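Local coordinates for 11S globulin seed storage protein (Amaranthus hypochondriacus, PDB 3QAC) that probably serves as a seed storage protein, a nutrient reservoir built from subunits that each carry two cupin domains, at residues G61-L73 with A170-A184. Residues are numbered along the deposited sequence; the frame is centred on the assembly and turned at random.
Sequences GLLLPSFTSAPEL and ANQLDKNFPTRFYLA
Arg180 lies across Ser66 and Thr68 and ends at Glu72. Its strand, 180-182, runs antiparallel to strand 61-68 in one sheet of the N-terminal cupin barrel. Phe67 and Phe181 form the hydrogen-bonded pair between them, with Phe67 N 2.8 Å from Phe181 O.

Arg180 CB and CG pass by the carbonyl oxygen of Phe67, with Arg180 CG 3.5 Å from Phe67 O. Arg180 CD runs on beside Ser66 OG, 3.8 Å away. A bend at chi3 (-69°) then turns the guanidinium toward Glu72. Arg180 NE makes a salt bridge to Glu190. Arg180 NH1 donates to Ser66 OG at 3.1 Å, and Arg180 NH2 makes a salt bridge to Glu72 OE2 at 2.7 Å. Both oxygens lie at the guanidinium edge, and Thr68 covers one face. The carboxylate plane is turned 45° from the guanidinium.

On the other side of the sheet, Phe181 CB sits over the Phe67 ring, 3.7 Å from its centroid. The two ring planes are nearly parallel but slid apart. Tyr340 of a neighbouring subunit stacks on Phe67.

The chemistry differs between the two sides. Carboxylates of Glu72 and Glu190 probably offset the buried charge of Arg180, which also has Arg55 close by, while the phenylalanine side contributes to subunit packing.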
loop_
_atom_site.group_PDB
_atom_site.type_symbol
_atom_site.label_atom_id
_atom_site.label_comp_id
_atom_site.label_asym_id
_atom_site.label_seq_id
_atom_site.Cartn_x
_atom_site.Cartn_y
_atom_site.Cartn_z
ATOM N N GLY A 61 -11.530 11.397 -35.229
ATOM C CA GLY A 61 -10.822 10.210 -34.784
ATOM C C GLY A 61 -11.387 9.577 -33.522
ATOM O O GLY A 61 -11.720 10.257 -32.541
ATOM N N LEU A 62 -11.483 8.255 -33.545
ATOM C CA LEU A 62 -12.044 7.511 -32.437
ATOM C C LEU A 62 -10.997 6.610 -31.777
ATOM O O LEU A 62 -10.596 5.586 -32.342
ATOM C CB LEU A 62 -13.229 6.682 -32.925
ATOM C CG LEU A 62 -13.905 5.752 -31.927
ATOM C CD1 LEU A 62 -14.450 6.543 -30.758
ATOM C CD2 LEU A 62 -15.011 5.033 -32.622
ATOM N N LEU A 63 -10.542 7.004 -30.592
ATOM C CA LEU A 63 -9.699 6.139 -29.772
ATOM C C LEU A 63 -10.542 4.959 -29.346
ATOM O O LEU A 63 -11.502 5.125 -28.588
ATOM C CB LEU A 63 -9.182 6.880 -28.545
ATOM C CG LEU A 63 -8.339 6.096 -27.532
ATOM C CD1 LEU A 63 -6.982 5.651 -28.130
ATOM C CD2 LEU A 63 -8.141 6.914 -26.232
ATOM N N LEU A 64 -10.199 3.776 -29.855
ATOM C CA LEU A 64 -10.971 2.566 -29.594
ATOM C C LEU A 64 -11.071 2.324 -28.089
ATOM O O LEU A 64 -10.200 2.733 -27.332
ATOM C CB LEU A 64 -10.329 1.360 -30.288
ATOM C CG LEU A 64 -10.069 1.448 -31.802
ATOM C CD1 LEU A 64 -9.251 0.277 -32.269
ATOM C CD2 LEU A 64 -11.355 1.499 -32.581
ATOM N N PRO A 65 -12.147 1.674 -27.644
ATOM C CA PRO A 65 -12.233 1.369 -26.221
ATOM C C PRO A 65 -11.078 0.489 -25.746
ATOM O O PRO A 65 -10.721 -0.505 -26.391
ATOM C CB PRO A 65 -13.552 0.599 -26.110
ATOM C CG PRO A 65 -13.936 0.252 -27.526
ATOM C CD PRO A 65 -13.417 1.393 -28.326
ATOM N N SER A 66 -10.516 0.857 -24.605
ATOM C CA SER A 66 -9.548 0.011 -23.943
ATOM C C SER A 66 -9.612 0.239 -22.441
ATOM O O SER A 66 -10.324 1.126 -21.954
ATOM C CB SER A 66 -8.141 0.329 -24.435
ATOM O OG SER A 66 -7.710 1.584 -23.927
ATOM N N PHE A 67 -8.858 -0.568 -21.710
ATOM C CA PHE A 67 -8.622 -0.302 -20.305
ATOM C C PHE A 67 -7.190 -0.682 -19.960
ATOM O O PHE A 67 -6.541 -1.393 -20.698
ATOM C CB PHE A 67 -9.624 -1.045 -19.419
ATOM C CG PHE A 67 -9.786 -2.512 -19.754
ATOM C CD1 PHE A 67 -10.634 -2.923 -20.777
ATOM C CD2 PHE A 67 -9.113 -3.482 -19.025
ATOM C CE1 PHE A 67 -10.806 -4.265 -21.062
ATOM C CE2 PHE A 67 -9.277 -4.833 -19.310
ATOM C CZ PHE A 67 -10.127 -5.222 -20.325
ATOM N N THR A 68 -6.698 -0.186 -18.832
ATOM C CA THR A 68 -5.385 -0.558 -18.353
ATOM C C THR A 68 -5.522 -0.801 -16.872
ATOM O O THR A 68 -6.357 -0.183 -16.218
ATOM C CB THR A 68 -4.309 0.526 -18.663
ATOM O OG1 THR A 68 -3.077 0.194 -18.008
ATOM C CG2 THR A 68 -4.770 1.907 -18.215
ATOM N N SER A 69 -4.724 -1.726 -16.357
ATOM C CA SER A 69 -4.775 -2.107 -14.958
ATOM C C SER A 69 -4.341 -0.976 -14.041
ATOM O O SER A 69 -4.592 -1.028 -12.845
ATOM C CB SER A 69 -3.867 -3.313 -14.717
ATOM O OG SER A 69 -2.537 -2.978 -15.064
ATOM N N ALA A 70 -3.676 0.039 -14.588
ATOM C CA ALA A 70 -3.281 1.203 -13.782
ATOM C C ALA A 70 -4.233 2.398 -13.940
ATOM O O ALA A 70 -4.784 2.607 -15.019
ATOM C CB ALA A 70 -1.870 1.626 -14.126
ATOM N N PRO A 71 -4.409 3.201 -12.870
ATOM C CA PRO A 71 -5.212 4.423 -12.960
ATOM C C PRO A 71 -4.453 5.429 -13.808
ATOM O O PRO A 71 -3.227 5.361 -13.875
ATOM C CB PRO A 71 -5.250 4.947 -11.512
ATOM C CG PRO A 71 -4.548 3.946 -10.672
ATOM C CD PRO A 71 -3.715 3.099 -11.579
ATOM N N GLU A 72 -5.162 6.357 -14.431
ATOM C CA GLU A 72 -4.519 7.338 -15.279
ATOM C C GLU A 72 -5.007 8.706 -14.917
ATOM O O GLU A 72 -6.152 8.881 -14.528
ATOM C CB GLU A 72 -4.876 7.113 -16.738
ATOM C CG GLU A 72 -4.600 5.732 -17.254
ATOM C CD GLU A 72 -4.917 5.655 -18.709
ATOM O OE1 GLU A 72 -6.015 6.107 -19.087
ATOM O OE2 GLU A 72 -4.062 5.185 -19.485
ATOM N N LEU A 73 -4.115 9.661 -15.076
ATOM C CA LEU A 73 -4.394 11.058 -14.926
ATOM C C LEU A 73 -4.175 11.622 -16.304
ATOM O O LEU A 73 -3.083 11.495 -16.866
ATOM C CB LEU A 73 -3.397 11.670 -13.954
ATOM C CG LEU A 73 -3.980 12.615 -12.920
ATOM C CD1 LEU A 73 -5.175 11.956 -12.247
ATOM C CD2 LEU A 73 -2.917 12.967 -11.904
ATOM N N ALA A 170 -3.574 0.186 -7.015
ATOM C CA ALA A 170 -4.657 -0.343 -7.846
ATOM C C ALA A 170 -4.169 -1.276 -8.963
ATOM O O ALA A 170 -4.895 -2.162 -9.389
ATOM C CB ALA A 170 -5.502 0.788 -8.419
ATOM N N ASN A 171 -2.954 -1.054 -9.454
ATOM C CA ASN A 171 -2.378 -1.937 -10.459
ATOM C C ASN A 171 -1.764 -3.180 -9.819
ATOM O O ASN A 171 -0.752 -3.088 -9.128
ATOM C CB ASN A 171 -1.308 -1.228 -11.298
ATOM C CG ASN A 171 -0.589 -2.201 -12.256
ATOM O OD1 ASN A 171 -1.194 -3.135 -12.774
ATOM N ND2 ASN A 171 0.701 -1.996 -12.455
ATOM N N GLN A 172 -2.380 -4.335 -10.046
ATOM C CA GLN A 172 -1.877 -5.569 -9.460
ATOM C C GLN A 172 -1.143 -6.463 -10.481
ATOM O O GLN A 172 -0.787 -7.593 -10.182
ATOM C CB GLN A 172 -3.011 -6.319 -8.759
ATOM C CG GLN A 172 -3.712 -5.478 -7.667
ATOM C CD GLN A 172 -4.604 -6.316 -6.766
ATOM O OE1 GLN A 172 -5.197 -5.824 -5.803
ATOM N NE2 GLN A 172 -4.716 -7.579 -7.086
ATOM N N LEU A 173 -0.938 -5.955 -11.689
ATOM C CA LEU A 173 -0.144 -6.664 -12.689
ATOM C C LEU A 173 1.295 -6.180 -12.579
ATOM O O LEU A 173 1.686 -5.686 -11.548
ATOM C CB LEU A 173 -0.696 -6.413 -14.087
ATOM C CG LEU A 173 -2.148 -6.865 -14.280
ATOM C CD1 LEU A 173 -2.732 -6.317 -15.579
ATOM C CD2 LEU A 173 -2.237 -8.375 -14.246
ATOM N N ASP A 174 2.105 -6.334 -13.619
ATOM C CA ASP A 174 3.500 -5.911 -13.505
ATOM C C ASP A 174 3.651 -4.393 -13.324
ATOM O O ASP A 174 2.799 -3.608 -13.740
ATOM C CB ASP A 174 4.310 -6.374 -14.713
ATOM C CG ASP A 174 4.513 -7.887 -14.757
ATOM O OD1 ASP A 174 4.766 -8.380 -15.870
ATOM O OD2 ASP A 174 4.422 -8.581 -13.712
ATOM N N LYS A 175 4.767 -3.999 -12.727
ATOM C CA LYS A 175 5.042 -2.613 -12.382
ATOM C C LYS A 175 5.973 -1.948 -13.386
ATOM O O LYS A 175 6.079 -0.725 -13.443
ATOM C CB LYS A 175 5.681 -2.550 -10.991
ATOM C CG LYS A 175 4.784 -3.101 -9.888
ATOM C CD LYS A 175 3.429 -2.407 -9.909
ATOM C CE LYS A 175 2.574 -2.800 -8.705
ATOM N NZ LYS A 175 1.522 -1.761 -8.411
ATOM N N ASN A 176 6.652 -2.765 -14.176
ATOM C CA ASN A 176 7.582 -2.258 -15.175
ATOM C C ASN A 176 6.940 -1.436 -16.289
ATOM O O ASN A 176 7.422 -0.351 -16.610
ATOM C CB ASN A 176 8.423 -3.406 -15.742
ATOM C CG ASN A 176 9.332 -4.027 -14.686
ATOM O OD1 ASN A 176 9.324 -3.612 -13.516
ATOM N ND2 ASN A 176 10.119 -5.027 -15.087
ATOM N N PHE A 177 5.861 -1.952 -16.871
ATOM C CA PHE A 177 5.206 -1.305 -18.008
ATOM C C PHE A 177 3.688 -1.341 -17.860
ATOM O O PHE A 177 3.141 -2.275 -17.286
ATOM C CB PHE A 177 5.600 -2.003 -19.327
ATOM C CG PHE A 177 7.085 -2.030 -19.576
ATOM C CD1 PHE A 177 7.709 -0.989 -20.264
ATOM C CD2 PHE A 177 7.862 -3.090 -19.111
ATOM C CE1 PHE A 177 9.077 -1.000 -20.482
ATOM C CE2 PHE A 177 9.234 -3.112 -19.321
ATOM C CZ PHE A 177 9.846 -2.069 -20.012
ATOM N N PRO A 178 2.994 -0.335 -18.398
ATOM C CA PRO A 178 1.530 -0.425 -18.370
ATOM C C PRO A 178 1.083 -1.665 -19.120
ATOM O O PRO A 178 1.761 -2.123 -20.042
ATOM C CB PRO A 178 1.087 0.826 -19.124
ATOM C CG PRO A 178 2.191 1.802 -18.891
ATOM C CD PRO A 178 3.455 0.961 -18.917
ATOM N N THR A 179 -0.035 -2.226 -18.695
ATOM C CA THR A 179 -0.669 -3.290 -19.431
ATOM C C THR A 179 -1.967 -2.725 -19.965
ATOM O O THR A 179 -2.809 -2.234 -19.202
ATOM C CB THR A 179 -0.941 -4.480 -18.536
ATOM O OG1 THR A 179 0.309 -5.011 -18.082
ATOM C CG2 THR A 179 -1.663 -5.558 -19.287
ATOM N N ARG A 180 -2.110 -2.748 -21.283
ATOM C CA ARG A 180 -3.323 -2.261 -21.893
ATOM C C ARG A 180 -4.097 -3.323 -22.646
ATOM O O ARG A 180 -3.529 -4.089 -23.429
ATOM C CB ARG A 180 -3.040 -1.102 -22.831
ATOM C CG ARG A 180 -4.326 -0.352 -23.162
ATOM C CD ARG A 180 -4.012 0.904 -23.876
ATOM N NE ARG A 180 -3.350 1.846 -22.993
ATOM C CZ ARG A 180 -4.007 2.746 -22.287
ATOM N NH1 ARG A 180 -5.322 2.789 -22.374
ATOM N NH2 ARG A 180 -3.357 3.601 -21.516
ATOM N N PHE A 181 -5.407 -3.340 -22.408
ATOM C CA PHE A 181 -6.310 -4.269 -23.066
ATOM C C PHE A 181 -7.270 -3.460 -23.937
ATOM O O PHE A 181 -7.918 -2.538 -23.449
ATOM C CB PHE A 181 -7.124 -5.054 -22.031
ATOM C CG PHE A 181 -6.297 -5.782 -20.993
ATOM C CD1 PHE A 181 -6.250 -7.165 -20.976
ATOM C CD2 PHE A 181 -5.603 -5.087 -20.018
ATOM C CE1 PHE A 181 -5.517 -7.849 -20.015
ATOM C CE2 PHE A 181 -4.871 -5.761 -19.052
ATOM C CZ PHE A 181 -4.831 -7.149 -19.048
ATOM N N TYR A 182 -7.344 -3.788 -25.225
ATOM C CA TYR A 182 -8.289 -3.129 -26.128
ATOM C C TYR A 182 -9.512 -3.993 -26.384
ATOM O O TYR A 182 -9.455 -5.231 -26.322
ATOM C CB TYR A 182 -7.639 -2.760 -27.465
ATOM C CG TYR A 182 -6.871 -1.462 -27.440
ATOM C CD1 TYR A 182 -5.547 -1.422 -27.045
ATOM C CD2 TYR A 182 -7.475 -0.280 -27.796
ATOM C CE1 TYR A 182 -4.839 -0.228 -27.026
ATOM C CE2 TYR A 182 -6.785 0.916 -27.773
ATOM C CZ TYR A 182 -5.464 0.942 -27.395
ATOM O OH TYR A 182 -4.778 2.147 -27.375
ATOM N N LEU A 183 -10.617 -3.317 -26.676
ATOM C CA LEU A 183 -11.905 -3.969 -26.835
ATOM C C LEU A 183 -12.319 -4.026 -28.293
ATOM O O LEU A 183 -13.417 -4.467 -28.612
ATOM C CB LEU A 183 -12.948 -3.213 -26.025
ATOM C CG LEU A 183 -12.822 -3.587 -24.558
ATOM C CD1 LEU A 183 -13.595 -2.628 -23.674
ATOM C CD2 LEU A 183 -13.322 -5.012 -24.404
ATOM N N ALA A 184 -11.435 -3.565 -29.165
ATOM C CA ALA A 184 -11.710 -3.526 -30.593
ATOM C C ALA A 184 -10.416 -3.269 -31.359
ATOM O O ALA A 184 -9.442 -2.770 -30.799
ATOM C CB ALA A 184 -12.750 -2.427 -30.910
HETATM O O HOH W 1 -1.015 -1.048 -16.129
HETATM O O HOH W 2 -5.941 6.070 -22.260
#